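PDB 3IM8: malonyl acyl carrier protein transacylase from Streptococcus pneumoniae, which probably catalyses transfer of the malonyl group from malonyl-CoA to holo-acyl carrier protein, a step in fatty acid synthesis. Local coordinates for residues A[223-235]-A[250-262]. Residues are numbered along the deposited sequence; the frame is centred on the assembly and turned at random.
Sequences TCPLVGNTEAAVM and EPVRFYESIGVMQ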
loop_
_atom_site.group_PDB
_atom_site.type_symbol
_atom_site.label_atom_id
_atom_site.label_comp_id
_atom_site.label_asym_id
_atom_site.label_seq_id
_atom_site.Cartn_x
_atom_site.Cartn_y
_atom_site.Cartn_z
ATOM N N THR A 223 -10.473 15.787 4.959
ATOM C CA THR A 223 -9.970 16.856 5.780
ATOM C C THR A 223 -8.574 17.208 5.302
ATOM O O THR A 223 -8.034 18.262 5.617
ATOM C CB THR A 223 -10.116 16.549 7.283
ATOM O OG1 THR A 223 -9.439 15.333 7.625
ATOM C CG2 THR A 223 -11.628 16.378 7.600
ATOM N N CYS A 224 -7.994 16.341 4.482
ATOM C CA CYS A 224 -6.768 16.707 3.821
ATOM C C CYS A 224 -6.629 15.919 2.499
ATOM O O CYS A 224 -7.234 14.846 2.358
ATOM C CB CYS A 224 -5.601 16.522 4.780
ATOM S SG CYS A 224 -4.760 14.985 4.532
ATOM N N PRO A 225 -5.906 16.486 1.518
ATOM C CA PRO A 225 -5.873 15.902 0.203
ATOM C C PRO A 225 -5.145 14.552 0.243
ATOM O O PRO A 225 -4.141 14.410 0.963
ATOM C CB PRO A 225 -5.099 16.916 -0.645
ATOM C CG PRO A 225 -5.136 18.247 0.172
ATOM C CD PRO A 225 -5.220 17.791 1.606
ATOM N N LEU A 226 -5.685 13.585 -0.499
ATOM C CA LEU A 226 -5.102 12.230 -0.673
ATOM C C LEU A 226 -4.790 12.014 -2.158
ATOM O O LEU A 226 -5.639 12.257 -2.997
ATOM C CB LEU A 226 -6.070 11.159 -0.175
ATOM C CG LEU A 226 -5.659 9.681 -0.393
ATOM C CD1 LEU A 226 -6.246 8.841 0.671
ATOM C CD2 LEU A 226 -6.147 9.112 -1.725
ATOM N N VAL A 227 -3.561 11.592 -2.481
ATOM C CA VAL A 227 -3.165 11.247 -3.847
ATOM C C VAL A 227 -3.408 9.755 -4.086
ATOM O O VAL A 227 -2.764 8.900 -3.464
ATOM C CB VAL A 227 -1.701 11.655 -4.114
ATOM C CG1 VAL A 227 -1.301 11.348 -5.533
ATOM C CG2 VAL A 227 -1.518 13.164 -3.837
ATOM N N GLY A 228 -4.362 9.423 -4.959
ATOM C CA GLY A 228 -4.723 8.019 -5.154
ATOM C C GLY A 228 -3.763 7.219 -6.008
ATOM O O GLY A 228 -3.127 7.737 -6.917
ATOM N N ASN A 229 -3.675 5.926 -5.722
ATOM C CA ASN A 229 -2.779 4.996 -6.417
ATOM C C ASN A 229 -3.080 4.856 -7.911
ATOM O O ASN A 229 -2.169 4.774 -8.764
ATOM C CB ASN A 229 -2.913 3.607 -5.757
ATOM C CG ASN A 229 -2.172 3.490 -4.413
ATOM O OD1 ASN A 229 -1.379 4.378 -3.976
ATOM N ND2 ASN A 229 -2.402 2.385 -3.773
ATOM N N THR A 230 -4.377 4.825 -8.213
ATOM C CA THR A 230 -4.851 4.431 -9.548
ATOM C C THR A 230 -4.610 5.556 -10.557
ATOM O O THR A 230 -3.920 5.344 -11.594
ATOM C CB THR A 230 -6.336 3.966 -9.503
ATOM O OG1 THR A 230 -6.486 2.974 -8.488
ATOM C CG2 THR A 230 -6.773 3.432 -10.837
ATOM N N GLU A 231 -5.093 6.755 -10.203
ATOM C CA GLU A 231 -5.031 7.891 -11.119
ATOM C C GLU A 231 -3.824 8.782 -10.881
ATOM O O GLU A 231 -3.551 9.656 -11.682
ATOM C CB GLU A 231 -6.291 8.744 -11.000
ATOM C CG GLU A 231 -7.598 7.997 -11.301
ATOM C CD GLU A 231 -7.905 7.863 -12.797
ATOM O OE1 GLU A 231 -7.243 7.089 -13.540
ATOM O OE2 GLU A 231 -8.870 8.531 -13.227
ATOM N N ALA A 232 -3.076 8.522 -9.802
ATOM C CA ALA A 232 -1.972 9.392 -9.362
ATOM C C ALA A 232 -2.483 10.837 -9.364
ATOM O O ALA A 232 -1.882 11.704 -9.970
ATOM C CB ALA A 232 -0.765 9.223 -10.237
ATOM N N ALA A 233 -3.605 11.073 -8.678
ATOM C CA ALA A 233 -4.207 12.403 -8.615
ATOM C C ALA A 233 -4.907 12.544 -7.276
ATOM O O ALA A 233 -5.174 11.532 -6.607
ATOM C CB ALA A 233 -5.211 12.568 -9.772
ATOM N N VAL A 234 -5.227 13.764 -6.882
ATOM C CA VAL A 234 -5.896 14.026 -5.591
ATOM C C VAL A 234 -7.281 13.474 -5.730
ATOM O O VAL A 234 -8.006 13.833 -6.670
ATOM C CB VAL A 234 -6.020 15.538 -5.255
ATOM C CG1 VAL A 234 -6.985 15.790 -4.081
ATOM C CG2 VAL A 234 -4.607 16.156 -5.003
ATOM N N MET A 235 -7.653 12.620 -4.805
ATOM C CA MET A 235 -8.942 11.944 -4.867
ATOM C C MET A 235 -10.116 12.840 -4.416
ATOM O O MET A 235 -9.989 13.633 -3.488
ATOM C CB MET A 235 -8.859 10.653 -4.045
ATOM C CG MET A 235 -10.066 9.731 -4.219
ATOM S SD MET A 235 -9.865 8.226 -3.277
ATOM C CE MET A 235 -8.705 7.367 -4.240
ATOM N N GLU A 250 -5.892 -2.574 -11.124
ATOM C CA GLU A 250 -5.101 -1.656 -11.995
ATOM C C GLU A 250 -3.724 -1.280 -11.383
ATOM O O GLU A 250 -3.524 -1.458 -10.168
ATOM C CB GLU A 250 -5.935 -0.407 -12.318
ATOM C CG GLU A 250 -7.104 -0.742 -13.209
ATOM C CD GLU A 250 -7.899 0.456 -13.662
ATOM O OE1 GLU A 250 -7.339 1.557 -13.832
ATOM O OE2 GLU A 250 -9.100 0.267 -13.865
ATOM N N PRO A 251 -2.766 -0.781 -12.202
ATOM C CA PRO A 251 -1.413 -0.469 -11.674
ATOM C C PRO A 251 -1.442 0.550 -10.514
ATOM O O PRO A 251 -2.206 1.483 -10.534
ATOM C CB PRO A 251 -0.663 0.085 -12.888
ATOM C CG PRO A 251 -1.435 -0.398 -14.093
ATOM C CD PRO A 251 -2.848 -0.574 -13.671
ATOM N N VAL A 252 -0.633 0.315 -9.488
ATOM C CA VAL A 252 -0.279 1.340 -8.486
ATOM C C VAL A 252 0.865 2.266 -8.967
ATOM O O VAL A 252 1.979 1.853 -9.258
ATOM C CB VAL A 252 0.066 0.687 -7.147
ATOM C CG1 VAL A 252 0.536 1.739 -6.119
ATOM C CG2 VAL A 252 -1.130 -0.090 -6.597
ATOM N N ARG A 253 0.564 3.542 -9.066
ATOM C CA ARG A 253 1.466 4.478 -9.728
ATOM C C ARG A 253 2.087 5.342 -8.643
ATOM O O ARG A 253 1.629 6.473 -8.371
ATOM C CB ARG A 253 0.728 5.296 -10.803
ATOM C CG ARG A 253 0.244 4.456 -11.949
ATOM C CD ARG A 253 -0.475 5.306 -13.032
ATOM N NE ARG A 253 -0.866 4.465 -14.175
ATOM C CZ ARG A 253 -0.073 4.135 -15.217
ATOM N NH1 ARG A 253 1.192 4.577 -15.317
ATOM N NH2 ARG A 253 -0.550 3.340 -16.172
ATOM N N PHE A 254 3.114 4.777 -7.994
ATOM C CA PHE A 254 3.699 5.429 -6.825
ATOM C C PHE A 254 4.513 6.684 -7.195
ATOM O O PHE A 254 4.263 7.739 -6.629
ATOM C CB PHE A 254 4.529 4.448 -5.955
ATOM C CG PHE A 254 5.014 5.062 -4.648
ATOM C CD1 PHE A 254 6.354 5.428 -4.494
ATOM C CD2 PHE A 254 4.114 5.292 -3.589
ATOM C CE1 PHE A 254 6.811 5.981 -3.323
ATOM C CE2 PHE A 254 4.536 5.892 -2.390
ATOM C CZ PHE A 254 5.905 6.235 -2.245
ATOM N N TYR A 255 5.455 6.584 -8.140
ATOM C CA TYR A 255 6.351 7.741 -8.390
ATOM C C TYR A 255 5.615 8.936 -8.953
ATOM O O TYR A 255 5.935 10.073 -8.622
ATOM C CB TYR A 255 7.606 7.390 -9.208
ATOM C CG TYR A 255 7.406 6.865 -10.624
ATOM C CD1 TYR A 255 7.547 5.501 -10.905
ATOM C CD2 TYR A 255 7.128 7.742 -11.689
ATOM C CE1 TYR A 255 7.403 5.005 -12.200
ATOM C CE2 TYR A 255 6.979 7.265 -12.986
ATOM C CZ TYR A 255 7.122 5.894 -13.232
ATOM O OH TYR A 255 6.978 5.410 -14.491
ATOM N N GLU A 256 4.595 8.663 -9.778
ATOM C CA GLU A 256 3.756 9.742 -10.310
ATOM C C GLU A 256 3.032 10.433 -9.187
ATOM O O GLU A 256 2.895 11.657 -9.209
ATOM C CB GLU A 256 2.722 9.190 -11.261
ATOM C CG GLU A 256 3.316 8.733 -12.581
ATOM C CD GLU A 256 2.336 7.870 -13.320
ATOM O OE1 GLU A 256 2.697 6.669 -13.612
ATOM O OE2 GLU A 256 1.202 8.401 -13.535
ATOM N N SER A 257 2.557 9.648 -8.215
ATOM C CA SER A 257 1.929 10.205 -7.020
ATOM C C SER A 257 2.892 11.097 -6.199
ATOM O O SER A 257 2.473 12.130 -5.664
ATOM C CB SER A 257 1.354 9.084 -6.144
ATOM O OG SER A 257 0.419 8.347 -6.898
ATOM N N ILE A 258 4.149 10.677 -6.069
ATOM C CA ILE A 258 5.163 11.473 -5.359
ATOM C C ILE A 258 5.433 12.787 -6.121
ATOM O O ILE A 258 5.664 13.841 -5.506
ATOM C CB ILE A 258 6.497 10.714 -5.164
ATOM C CG1 ILE A 258 6.346 9.465 -4.285
ATOM C CG2 ILE A 258 7.537 11.659 -4.498
ATOM C CD1 ILE A 258 5.925 9.758 -2.834
ATOM N N GLY A 259 5.404 12.723 -7.447
ATOM C CA GLY A 259 5.464 13.944 -8.308
ATOM C C GLY A 259 4.318 14.951 -8.145
ATOM O O GLY A 259 4.555 16.145 -8.115
ATOM N N VAL A 260 3.070 14.475 -8.042
ATOM C CA VAL A 260 1.949 15.299 -7.622
ATOM C C VAL A 260 2.172 15.968 -6.242
ATOM O O VAL A 260 1.850 17.169 -6.071
ATOM C CB VAL A 260 0.597 14.496 -7.622
ATOM C CG1 VAL A 260 -0.524 15.251 -6.884
ATOM C CG2 VAL A 260 0.160 14.159 -9.072
ATOM N N MET A 261 2.679 15.223 -5.252
ATOM C CA MET A 261 2.964 15.862 -3.973
ATOM C C MET A 261 4.105 16.922 -4.078
ATOM O O MET A 261 3.991 17.993 -3.527
ATOM C CB MET A 261 3.256 14.826 -2.861
ATOM C CG MET A 261 2.161 13.813 -2.687
ATOM S SD MET A 261 2.704 12.496 -1.635
ATOM C CE MET A 261 1.294 12.288 -0.609
ATOM N N GLN A 262 5.194 16.621 -4.772
ATOM C CA GLN A 262 6.268 17.632 -4.991
ATOM C C GLN A 262 5.752 18.874 -5.723
ATOM O O GLN A 262 6.033 19.990 -5.289
ATOM C CB GLN A 262 7.492 17.035 -5.700
ATOM C CG GLN A 262 7.996 15.848 -4.919
ATOM C CD GLN A 262 9.343 15.427 -5.343
ATOM O OE1 GLN A 262 9.497 14.786 -6.373
ATOM N NE2 GLN A 262 10.354 15.801 -4.549
HETATM O O HOH W 1 -0.924 7.211 -4.565
HETATM O O HOH W 2 -4.373 1.077 -8.620
HETATM O O HOH W 3 -3.123 3.237 -12.570
#
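The backbone NH of Arg-253, the residue at the N-cap of helix 254-263, donates to Asn-229 O (N to O 3.0 Å), a direct bond between the end of the hairpin-like loop at 228-233 and the strand-to-helix junction. Water 1 adds a second tie, donating to both Val-227 O and Ser-257 OG. That hydroxyl also donates to Arg-253 O (OG to O 2.7 Å) within the first helical turn. Ala-232 brings its methyl against the helix, with CB 3.6 Å from Glu-256 CB and equally near Ser-257 OG. Val-227 divides its branches: CG1, anti to the backbone N (chi1 -178°), meets Ser-257 CB at 3.5 Å, whereas CG2 reaches Val-260 CG1 and Met-261 CG. Asn-229 and Val-252 lie alongside each other, CG to CG1 3.6 Å. Arg-253 runs past the turn to a salt bridge, NH1 to Glu-256 OE1 3.1 Å, the oxygen lying close to the guanidinium plane at its edge. The contact lies between the two sheets: Val-227 bonds through its backbone to Val-86 of edge strand 85-88, Val-252 to strand 154-161. Asn-229 lies near Ser-90 and Val-252 against His-199, both predicted active-site residues, while helix 277-285 covers Phe-254 and Ile-258.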